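Local coordinates for protein Ral guanine nucleotide dissociation stimulator-like 2 (Mus musculus, PDB 4JGW) that probably acts as a guanine nucleotide exchange factor for a small G protein and associates in vitro with the GTP-bound forms of Rap1A and H-Ras, at residues F93-E104 with Q140-T151; L206-D214 with C301-S309. One frame throughout, in Å; residues are numbered along the deposited sequence.

Contact 1 of 2, residues F93-E104 with Q140-T151; sequences FGLVADRLEALE and QLDRLESFLLRT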
loop_
_atom_site.group_PDB
_atom_site.type_symbol
_atom_site.label_atom_id
_atom_site.label_comp_id
_atom_site.label_asym_id
_atom_site.label_seq_id
_atom_site.Cartn_x
_atom_site.Cartn_y
_atom_site.Cartn_z
ATOM N N PHE A 93 -0.937 -15.724 -16.743
ATOM C CA PHE A 93 -1.673 -15.546 -17.994
ATOM C C PHE A 93 -1.531 -16.789 -18.876
ATOM O O PHE A 93 -2.508 -17.250 -19.470
ATOM C CB PHE A 93 -1.141 -14.316 -18.737
ATOM C CG PHE A 93 -2.125 -13.683 -19.691
ATOM C CD1 PHE A 93 -1.892 -12.399 -20.174
ATOM C CD2 PHE A 93 -3.276 -14.350 -20.104
ATOM C CE1 PHE A 93 -2.781 -11.795 -21.062
ATOM C CE2 PHE A 93 -4.171 -13.753 -20.986
ATOM C CZ PHE A 93 -3.924 -12.472 -21.465
ATOM N N GLY A 94 -0.311 -17.319 -18.953
ATOM C CA GLY A 94 -0.021 -18.525 -19.729
ATOM C C GLY A 94 -0.774 -19.751 -19.243
ATOM O O GLY A 94 -1.291 -20.526 -20.049
ATOM N N LEU A 95 -0.843 -19.918 -17.924
ATOM C CA LEU A 95 -1.557 -21.044 -17.314
ATOM C C LEU A 95 -3.074 -20.935 -17.471
ATOM O O LEU A 95 -3.771 -21.950 -17.508
ATOM C CB LEU A 95 -1.183 -21.191 -15.837
ATOM C CG LEU A 95 0.264 -21.603 -15.549
ATOM C CD1 LEU A 95 0.616 -21.288 -14.116
ATOM C CD2 LEU A 95 0.512 -23.074 -15.861
ATOM N N VAL A 96 -3.573 -19.704 -17.556
ATOM C CA VAL A 96 -4.979 -19.458 -17.875
ATOM C C VAL A 96 -5.248 -19.883 -19.319
ATOM O O VAL A 96 -6.224 -20.586 -19.595
ATOM C CB VAL A 96 -5.379 -17.975 -17.643
ATOM C CG1 VAL A 96 -6.747 -17.668 -18.249
ATOM C CG2 VAL A 96 -5.376 -17.648 -16.154
ATOM N N ALA A 97 -4.365 -19.465 -20.226
ATOM C CA ALA A 97 -4.430 -19.865 -21.634
ATOM C C ALA A 97 -4.238 -21.372 -21.805
ATOM O O ALA A 97 -4.852 -21.976 -22.681
ATOM C CB ALA A 97 -3.405 -19.098 -22.455
ATOM N N ASP A 98 -3.393 -21.968 -20.963
ATOM C CA ASP A 98 -3.217 -23.421 -20.923
ATOM C C ASP A 98 -4.524 -24.131 -20.587
ATOM O O ASP A 98 -4.940 -25.048 -21.299
ATOM C CB ASP A 98 -2.149 -23.814 -19.896
ATOM C CG ASP A 98 -0.734 -23.673 -20.428
ATOM O OD1 ASP A 98 -0.562 -23.295 -21.606
ATOM O OD2 ASP A 98 0.211 -23.945 -19.656
ATOM N N ARG A 99 -5.162 -23.693 -19.501
ATOM C CA ARG A 99 -6.402 -24.291 -19.007
ATOM C C ARG A 99 -7.535 -24.213 -20.030
ATOM O O ARG A 99 -8.309 -25.160 -20.178
ATOM C CB ARG A 99 -6.807 -23.653 -17.669
ATOM C CG ARG A 99 -8.130 -24.143 -17.070
ATOM C CD ARG A 99 -8.103 -25.619 -16.699
ATOM N NE ARG A 99 -9.415 -26.078 -16.243
ATOM C CZ ARG A 99 -9.738 -27.348 -16.011
ATOM N NH1 ARG A 99 -8.849 -28.319 -16.187
ATOM N NH2 ARG A 99 -10.962 -27.648 -15.597
ATOM N N LEU A 100 -7.615 -23.089 -20.739
ATOM C CA LEU A 100 -8.622 -22.902 -21.783
ATOM C C LEU A 100 -8.369 -23.804 -22.992
ATOM O O LEU A 100 -9.313 -24.323 -23.591
ATOM C CB LEU A 100 -8.692 -21.431 -22.218
ATOM C CG LEU A 100 -9.241 -20.396 -21.228
ATOM C CD1 LEU A 100 -8.963 -18.983 -21.725
ATOM C CD2 LEU A 100 -10.734 -20.590 -20.966
ATOM N N GLU A 101 -7.094 -23.985 -23.337
ATOM C CA GLU A 101 -6.690 -24.830 -24.464
ATOM C C GLU A 101 -6.965 -26.313 -24.219
ATOM O O GLU A 101 -7.377 -27.029 -25.132
ATOM C CB GLU A 101 -5.209 -24.623 -24.792
ATOM C CG GLU A 101 -4.918 -23.357 -25.580
ATOM C CD GLU A 101 -3.445 -22.982 -25.579
ATOM O OE1 GLU A 101 -2.604 -23.810 -25.166
ATOM O OE2 GLU A 101 -3.126 -21.851 -25.997
ATOM N N ALA A 102 -6.741 -26.763 -22.987
ATOM C CA ALA A 102 -7.014 -28.149 -22.599
ATOM C C ALA A 102 -8.515 -28.406 -22.442
ATOM O O ALA A 102 -8.933 -29.489 -22.018
ATOM C CB ALA A 102 -6.276 -28.494 -21.314
ATOM N N LEU A 103 -9.316 -27.405 -22.802
ATOM C CA LEU A 103 -10.757 -27.450 -22.613
ATOM C C LEU A 103 -11.503 -27.205 -23.927
ATOM O O LEU A 103 -12.726 -27.049 -23.938
ATOM C CB LEU A 103 -11.165 -26.420 -21.557
ATOM C CG LEU A 103 -11.965 -26.915 -20.348
ATOM C CD1 LEU A 103 -11.134 -27.847 -19.476
ATOM C CD2 LEU A 103 -12.435 -25.734 -19.533
ATOM N N GLU A 104 -10.756 -27.183 -25.030
ATOM C CA GLU A 104 -11.322 -26.972 -26.364
ATOM C C GLU A 104 -12.104 -28.175 -26.894
ATOM O O GLU A 104 -12.996 -28.018 -27.732
ATOM C CB GLU A 104 -10.226 -26.570 -27.357
ATOM C CG GLU A 104 -9.905 -25.082 -27.356
ATOM C CD GLU A 104 -8.762 -24.725 -28.289
ATOM O OE1 GLU A 104 -7.598 -25.030 -27.955
ATOM O OE2 GLU A 104 -9.027 -24.131 -29.355
ATOM N N GLN A 140 1.064 -14.480 -24.779
ATOM C CA GLN A 140 -0.094 -15.003 -24.054
ATOM C C GLN A 140 -1.398 -14.359 -24.516
ATOM O O GLN A 140 -2.460 -14.984 -24.458
ATOM C CB GLN A 140 0.078 -14.816 -22.543
ATOM C CG GLN A 140 1.133 -15.718 -21.905
ATOM C CD GLN A 140 2.541 -15.142 -21.957
ATOM O OE1 GLN A 140 2.788 -14.107 -22.580
ATOM N NE2 GLN A 140 3.472 -15.816 -21.296
ATOM N N LEU A 141 -1.308 -13.109 -24.971
ATOM C CA LEU A 141 -2.455 -12.384 -25.517
ATOM C C LEU A 141 -2.895 -13.008 -26.842
ATOM O O LEU A 141 -4.088 -13.236 -27.060
ATOM C CB LEU A 141 -2.114 -10.902 -25.713
ATOM C CG LEU A 141 -3.187 -9.827 -25.492
ATOM C CD1 LEU A 141 -2.543 -8.446 -25.487
ATOM C CD2 LEU A 141 -4.316 -9.880 -26.516
ATOM N N ASP A 142 -1.923 -13.278 -27.717
ATOM C CA ASP A 142 -2.172 -13.949 -28.998
ATOM C C ASP A 142 -2.696 -15.364 -28.766
ATOM O O ASP A 142 -3.540 -15.854 -29.514
ATOM C CB ASP A 142 -0.895 -14.001 -29.846
ATOM C CG ASP A 142 -0.299 -12.623 -30.112
ATOM O OD1 ASP A 142 -1.043 -11.617 -30.077
ATOM O OD2 ASP A 142 0.922 -12.550 -30.365
ATOM N N ARG A 143 -2.182 -16.003 -27.719
ATOM C CA ARG A 143 -2.619 -17.324 -27.282
ATOM C C ARG A 143 -4.093 -17.306 -26.867
ATOM O O ARG A 143 -4.819 -18.277 -27.087
ATOM C CB ARG A 143 -1.756 -17.769 -26.103
ATOM C CG ARG A 143 -1.354 -19.227 -26.094
ATOM C CD ARG A 143 -0.578 -19.529 -24.825
ATOM N NE ARG A 143 -0.098 -20.905 -24.766
ATOM C CZ ARG A 143 0.572 -21.424 -23.740
ATOM N NH1 ARG A 143 0.842 -20.686 -22.669
ATOM N NH2 ARG A 143 0.970 -22.689 -23.781
ATOM N N LEU A 144 -4.525 -16.195 -26.272
ATOM C CA LEU A 144 -5.905 -16.039 -25.815
ATOM C C LEU A 144 -6.879 -15.737 -26.953
ATOM O O LEU A 144 -7.912 -16.398 -27.079
ATOM C CB LEU A 144 -6.002 -14.955 -24.732
ATOM C CG LEU A 144 -7.395 -14.526 -24.250
ATOM C CD1 LEU A 144 -8.084 -15.630 -23.452
ATOM C CD2 LEU A 144 -7.310 -13.248 -23.430
ATOM N N GLU A 145 -6.554 -14.737 -27.774
ATOM C CA GLU A 145 -7.478 -14.285 -28.818
ATOM C C GLU A 145 -7.592 -15.253 -30.001
ATOM O O GLU A 145 -8.601 -15.253 -30.706
ATOM C CB GLU A 145 -7.173 -12.844 -29.270
ATOM C CG GLU A 145 -6.128 -12.681 -30.367
ATOM C CD GLU A 145 -6.084 -11.259 -30.913
ATOM O OE1 GLU A 145 -5.634 -10.348 -30.182
ATOM O OE2 GLU A 145 -6.497 -11.053 -32.075
ATOM N N SER A 146 -6.565 -16.081 -30.198
ATOM C CA SER A 146 -6.626 -17.156 -31.187
ATOM C C SER A 146 -7.534 -18.280 -30.697
ATOM O O SER A 146 -8.175 -18.955 -31.498
ATOM C CB SER A 146 -5.231 -17.699 -31.509
ATOM O OG SER A 146 -4.670 -18.375 -30.395
ATOM N N PHE A 147 -7.578 -18.470 -29.378
ATOM C CA PHE A 147 -8.462 -19.453 -28.749
ATOM C C PHE A 147 -9.932 -19.060 -28.892
ATOM O O PHE A 147 -10.791 -19.916 -29.120
ATOM C CB PHE A 147 -8.091 -19.643 -27.271
ATOM C CG PHE A 147 -9.219 -20.159 -26.415
ATOM C CD1 PHE A 147 -9.495 -21.521 -26.346
ATOM C CD2 PHE A 147 -10.009 -19.280 -25.678
ATOM C CE1 PHE A 147 -10.541 -21.999 -25.560
ATOM C CE2 PHE A 147 -11.057 -19.748 -24.891
ATOM C CZ PHE A 147 -11.323 -21.109 -24.832
ATOM N N LEU A 148 -10.206 -17.764 -28.754
ATOM C CA LEU A 148 -11.568 -17.228 -28.805
ATOM C C LEU A 148 -12.176 -17.295 -30.206
ATOM O O LEU A 148 -13.350 -17.640 -30.361
ATOM C CB LEU A 148 -11.599 -15.787 -28.278
ATOM C CG LEU A 148 -11.339 -15.579 -26.780
ATOM C CD1 LEU A 148 -10.831 -14.176 -26.509
ATOM C CD2 LEU A 148 -12.587 -15.869 -25.953
ATOM N N LEU A 149 -11.371 -16.964 -31.215
ATOM C CA LEU A 149 -11.798 -17.015 -32.615
ATOM C C LEU A 149 -11.930 -18.453 -33.112
ATOM O O LEU A 149 -12.777 -18.748 -33.955
ATOM C CB LEU A 149 -10.824 -16.234 -33.506
ATOM C CG LEU A 149 -11.066 -14.742 -33.778
ATOM C CD1 LEU A 149 -10.952 -13.879 -32.521
ATOM C CD2 LEU A 149 -10.099 -14.246 -34.844
ATOM N N ARG A 150 -11.088 -19.333 -32.576
ATOM C CA ARG A 150 -11.081 -20.755 -32.918
ATOM C C ARG A 150 -12.325 -21.468 -32.386
ATOM O O ARG A 150 -12.840 -22.388 -33.025
ATOM C CB ARG A 150 -9.825 -21.406 -32.344
ATOM C CG ARG A 150 -9.300 -22.612 -33.101
ATOM C CD ARG A 150 -7.808 -22.784 -32.833
ATOM N NE ARG A 150 -7.508 -22.858 -31.402
ATOM C CZ ARG A 150 -6.421 -22.345 -30.828
ATOM N NH1 ARG A 150 -5.513 -21.699 -31.550
ATOM N NH2 ARG A 150 -6.246 -22.468 -29.518
ATOM N N THR A 151 -12.796 -21.040 -31.216
ATOM C CA THR A 151 -13.990 -21.614 -30.593
ATOM C C THR A 151 -15.270 -20.884 -31.005
ATOM O O THR A 151 -16.376 -21.385 -30.790
ATOM C CB THR A 151 -13.881 -21.638 -29.047
ATOM O OG1 THR A 151 -13.524 -20.337 -28.564
ATOM C CG2 THR A 151 -12.836 -22.650 -28.592
HETATM O O HOH W 1 -4.411 -20.745 -27.992
#
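Arg143 of 140-151 lays its extended aliphatic chain over Ala97 of 93-104, its CD 3.7 Å from Ala97 CB, a knob in the hole formed by Gly94, Ala97, Asp98 and Glu101. Asp98 OD1 lies over one face of the guanidinium, 2.7 Å from Arg143 NH2, with carboxylate and guanidinium planes 81° apart; a second, longer salt bridge joins Glu101 OE2 to Arg143 NE. Arg150 instead meets Glu104 side-on and in its own plane: Arg150 NE and NH2 both reach Glu104 OE2, NE at 2.8 Å with a 164° N-H...O angle on the syn lone pair. One water donates to Glu101 OE2 and Arg143 O and accepts from Arg150 NH2, tying the two charged clusters together. The segments belong to helices 89-101 and 138-151 of the N-terminal Ras-GEF (REM) region; the axes of 93-101 and 140-151 run nearly parallel (24°), 9.4 Å apart at closest approach. Apolar contacts fill the other flank. Gln140 CB makes a CH-pi contact over a face of the Phe93 ring, 4.1 Å from its centroid, while Leu144 CD2 touches that ring's edge. A second CH-pi contact puts Leu100 CB 3.8 Å from the Phe147 centroid, over the face, and Glu104 CG approaches the ring edge. The Phe147 side chain also touches Leu111 and Thr115 of helix 108-128.

Contact 2 of 2, residues L206-D214 with C301-S309; sequences LAEQLTLLD and CRLLRNFSS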
loop_
_atom_site.group_PDB
_atom_site.type_symbol
_atom_site.label_atom_id
_atom_site.label_comp_id
_atom_site.label_asym_id
_atom_site.label_seq_id
_atom_site.Cartn_x
_atom_site.Cartn_y
_atom_site.Cartn_z
ATOM N N LEU A 206 1.058 24.896 4.633
ATOM C CA LEU A 206 2.176 23.968 4.498
ATOM C C LEU A 206 1.693 22.525 4.610
ATOM O O LEU A 206 2.043 21.688 3.781
ATOM C CB LEU A 206 3.257 24.264 5.543
ATOM C CG LEU A 206 4.053 25.561 5.362
ATOM C CD1 LEU A 206 4.585 26.075 6.697
ATOM C CD2 LEU A 206 5.182 25.393 4.349
ATOM N N ALA A 207 0.871 22.255 5.620
ATOM C CA ALA A 207 0.279 20.933 5.822
ATOM C C ALA A 207 -0.544 20.493 4.610
ATOM O O ALA A 207 -0.368 19.378 4.111
ATOM C CB ALA A 207 -0.572 20.917 7.079
ATOM N N GLU A 208 -1.419 21.382 4.137
ATOM C CA GLU A 208 -2.231 21.135 2.939
ATOM C C GLU A 208 -1.376 20.783 1.728
ATOM O O GLU A 208 -1.739 19.920 0.924
ATOM C CB GLU A 208 -3.097 22.357 2.615
ATOM C CG GLU A 208 -4.303 22.525 3.524
ATOM C CD GLU A 208 -4.949 23.902 3.416
ATOM O OE1 GLU A 208 -4.586 24.687 2.511
ATOM O OE2 GLU A 208 -5.829 24.200 4.247
ATOM N N GLN A 209 -0.236 21.455 1.615
ATOM C CA GLN A 209 0.665 21.282 0.487
ATOM C C GLN A 209 1.482 19.997 0.611
ATOM O O GLN A 209 1.733 19.318 -0.387
ATOM C CB GLN A 209 1.574 22.507 0.372
ATOM C CG GLN A 209 1.688 23.092 -1.031
ATOM C CD GLN A 209 0.354 23.246 -1.759
ATOM O OE1 GLN A 209 0.288 23.036 -2.962
ATOM N NE2 GLN A 209 -0.702 23.613 -1.038
ATOM N N LEU A 210 1.890 19.669 1.834
ATOM C CA LEU A 210 2.550 18.394 2.107
ATOM C C LEU A 210 1.590 17.230 1.851
ATOM O O LEU A 210 1.990 16.197 1.319
ATOM C CB LEU A 210 3.082 18.342 3.546
ATOM C CG LEU A 210 4.273 19.225 3.943
ATOM C CD1 LEU A 210 4.595 19.034 5.413
ATOM C CD2 LEU A 210 5.507 18.939 3.092
ATOM N N THR A 211 0.323 17.422 2.217
ATOM C CA THR A 211 -0.715 16.409 2.033
ATOM C C THR A 211 -1.043 16.169 0.555
ATOM O O THR A 211 -1.269 15.029 0.149
ATOM C CB THR A 211 -1.991 16.752 2.834
ATOM O OG1 THR A 211 -1.635 17.027 4.193
ATOM C CG2 THR A 211 -2.978 15.593 2.813
ATOM N N LEU A 212 -1.045 17.238 -0.242
ATOM C CA LEU A 212 -1.254 17.124 -1.688
ATOM C C LEU A 212 -0.213 16.213 -2.337
ATOM O O LEU A 212 -0.553 15.364 -3.160
ATOM C CB LEU A 212 -1.234 18.506 -2.351
ATOM C CG LEU A 212 -1.719 18.612 -3.801
ATOM C CD1 LEU A 212 -3.241 18.527 -3.887
ATOM C CD2 LEU A 212 -1.227 19.904 -4.428
ATOM N N LEU A 213 1.050 16.393 -1.958
ATOM C CA LEU A 213 2.140 15.568 -2.472
ATOM C C LEU A 213 2.054 14.129 -1.954
ATOM O O LEU A 213 2.228 13.181 -2.723
ATOM C CB LEU A 213 3.500 16.185 -2.127
ATOM C CG LEU A 213 3.884 17.521 -2.775
ATOM C CD1 LEU A 213 5.011 18.182 -1.997
ATOM C CD2 LEU A 213 4.270 17.356 -4.244
ATOM N N ASP A 214 1.780 13.980 -0.658
ATOM C CA ASP A 214 1.632 12.666 -0.032
ATOM C C ASP A 214 0.440 11.886 -0.584
ATOM O O ASP A 214 0.542 10.677 -0.814
ATOM C CB ASP A 214 1.495 12.794 1.490
ATOM C CG ASP A 214 2.779 13.236 2.165
ATOM O OD1 ASP A 214 3.880 12.914 1.664
ATOM O OD2 ASP A 214 2.683 13.908 3.212
ATOM N N CYS A 301 -1.189 18.789 9.876
ATOM C CA CYS A 301 -1.202 17.531 9.124
ATOM C C CYS A 301 -2.147 16.505 9.762
ATOM O O CYS A 301 -2.856 15.790 9.055
ATOM C CB CYS A 301 0.210 16.943 9.017
ATOM S SG CYS A 301 1.316 17.793 7.857
ATOM N N ARG A 302 -2.150 16.450 11.094
ATOM C CA ARG A 302 -3.000 15.529 11.847
ATOM C C ARG A 302 -4.480 15.858 11.672
ATOM O O ARG A 302 -5.310 14.954 11.549
ATOM C CB ARG A 302 -2.635 15.558 13.333
ATOM C CG ARG A 302 -3.230 14.416 14.153
ATOM C CD ARG A 302 -3.159 14.711 15.642
ATOM N NE ARG A 302 -4.443 15.141 16.195
ATOM C CZ ARG A 302 -4.873 16.399 16.231
ATOM N NH1 ARG A 302 -4.129 17.378 15.736
ATOM N NH2 ARG A 302 -6.054 16.683 16.760
ATOM N N LEU A 303 -4.796 17.152 11.663
ATOM C CA LEU A 303 -6.163 17.629 11.452
ATOM C C LEU A 303 -6.653 17.284 10.049
ATOM O O LEU A 303 -7.849 17.077 9.838
ATOM C CB LEU A 303 -6.257 19.141 11.699
ATOM C CG LEU A 303 -6.031 19.636 13.133
ATOM C CD1 LEU A 303 -5.641 21.111 13.151
ATOM C CD2 LEU A 303 -7.257 19.393 14.014
ATOM N N LEU A 304 -5.719 17.223 9.102
ATOM C CA LEU A 304 -6.008 16.790 7.737
ATOM C C LEU A 304 -5.940 15.269 7.586
ATOM O O LEU A 304 -6.181 14.741 6.499
ATOM C CB LEU A 304 -5.041 17.449 6.750
ATOM C CG LEU A 304 -5.213 18.938 6.439
ATOM C CD1 LEU A 304 -4.004 19.440 5.676
ATOM C CD2 LEU A 304 -6.496 19.209 5.659
ATOM N N ARG A 305 -5.610 14.582 8.680
ATOM C CA ARG A 305 -5.455 13.121 8.706
ATOM C C ARG A 305 -4.326 12.619 7.794
ATOM O O ARG A 305 -4.397 11.514 7.248
ATOM C CB ARG A 305 -6.780 12.408 8.394
ATOM C CG ARG A 305 -7.874 12.615 9.437
ATOM C CD ARG A 305 -9.074 11.710 9.165
ATOM N NE ARG A 305 -8.721 10.292 9.271
ATOM C CZ ARG A 305 -9.542 9.281 8.997
ATOM N NH1 ARG A 305 -10.788 9.509 8.598
ATOM N NH2 ARG A 305 -9.114 8.032 9.127
ATOM N N ASN A 306 -3.292 13.443 7.634
ATOM C CA ASN A 306 -2.087 13.039 6.922
ATOM C C ASN A 306 -1.066 12.524 7.931
ATOM O O ASN A 306 -0.170 13.254 8.363
ATOM C CB ASN A 306 -1.524 14.200 6.091
ATOM C CG ASN A 306 -0.254 13.827 5.324
ATOM O OD1 ASN A 306 0.159 12.666 5.285
ATOM N ND2 ASN A 306 0.365 14.824 4.704
ATOM N N PHE A 307 -1.223 11.259 8.311
ATOM C CA PHE A 307 -0.374 10.647 9.331
ATOM C C PHE A 307 1.023 10.317 8.810
ATOM O O PHE A 307 1.938 10.078 9.597
ATOM C CB PHE A 307 -1.055 9.416 9.938
ATOM C CG PHE A 307 -2.361 9.728 10.619
ATOM C CD1 PHE A 307 -3.572 9.510 9.963
ATOM C CD2 PHE A 307 -2.382 10.253 11.907
ATOM C CE1 PHE A 307 -4.786 9.806 10.586
ATOM C CE2 PHE A 307 -3.591 10.550 12.539
ATOM C CZ PHE A 307 -4.795 10.326 11.875
ATOM N N SER A 308 1.180 10.312 7.486
ATOM C CA SER A 308 2.487 10.139 6.864
ATOM C C SER A 308 3.423 11.308 7.196
ATOM O O SER A 308 4.552 11.096 7.647
ATOM C CB SER A 308 2.351 9.980 5.349
ATOM O OG SER A 308 3.613 9.741 4.754
ATOM N N SER A 309 2.950 12.535 6.982
ATOM C CA SER A 309 3.758 13.720 7.283
ATOM C C SER A 309 3.802 14.057 8.774
ATOM O O SER A 309 4.775 14.651 9.242
ATOM C CB SER A 309 3.326 14.924 6.450
ATOM O OG SER A 309 3.992 14.914 5.199
HETATM O O HOH W 2 5.354 12.032 4.094
#
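The Asn306 amide and the Asp214 carboxylate meet with their planes 72° apart, and the amide has one partner in its plane, one tilted from it and one above it. Asn306 ND2 gives a nearly straight bond (168°) to Asp214 OD2, 2.9 Å away and in the amide plane, on the anti lone pair of that oxygen. Asn306 ND2 also donates to Thr211 OG1 at 3.0 Å, tilted from the amide plane. Above the carbonyl plane at the other end of the amide, Ser309 N donates to Asn306 OD1, an N-cap bond of helix 307-318. Asp214 OD2 takes a second bond on its syn lone pair, from Ser309 OG at 2.6 Å, so two donors grip this buried oxygen from its two lone-pair sides. Both segments belong to the RasGEF (CDC25-homology) domain: helix 203-219 packs against the junction where helix 284-303 ends in a Schellman motif at Arg305 and Asn306 is the N-cap of the next helix. A chi1 of 180° turns the Asn306 amide away from its own backbone N and across to helix 203-219. Thr211 OG1 in turn donates to Ala207 O at 2.7 Å. Beyond it the contact becomes apolar: Ala207 CB touches Cys301 SG at 3.7 Å, and Leu304 CD1 packs 3.8 Å from Glu208 CG.

Contact 1 and contact 2 follow one another along the chain, the first closing before the second opens. Their centres are 47 Å apart and their nearest atoms about 30 Å apart, on opposite sides of the chain's centre, so neither touches the other. They share no helix: contact 1 joins helices 89-101 and 138-151 in the N-terminal Ras-GEF region, contact 2 joins helix 203-219 to the junction of helices 284-303 and 307-318 in the RasGEF domain. The centre of contact 1, which is partly buried, is about 32 Å from the centre of the chain; that of contact 2, which is buried, about 17 Å. The two lie in separate regions of an elongated two-part exchange-factor module.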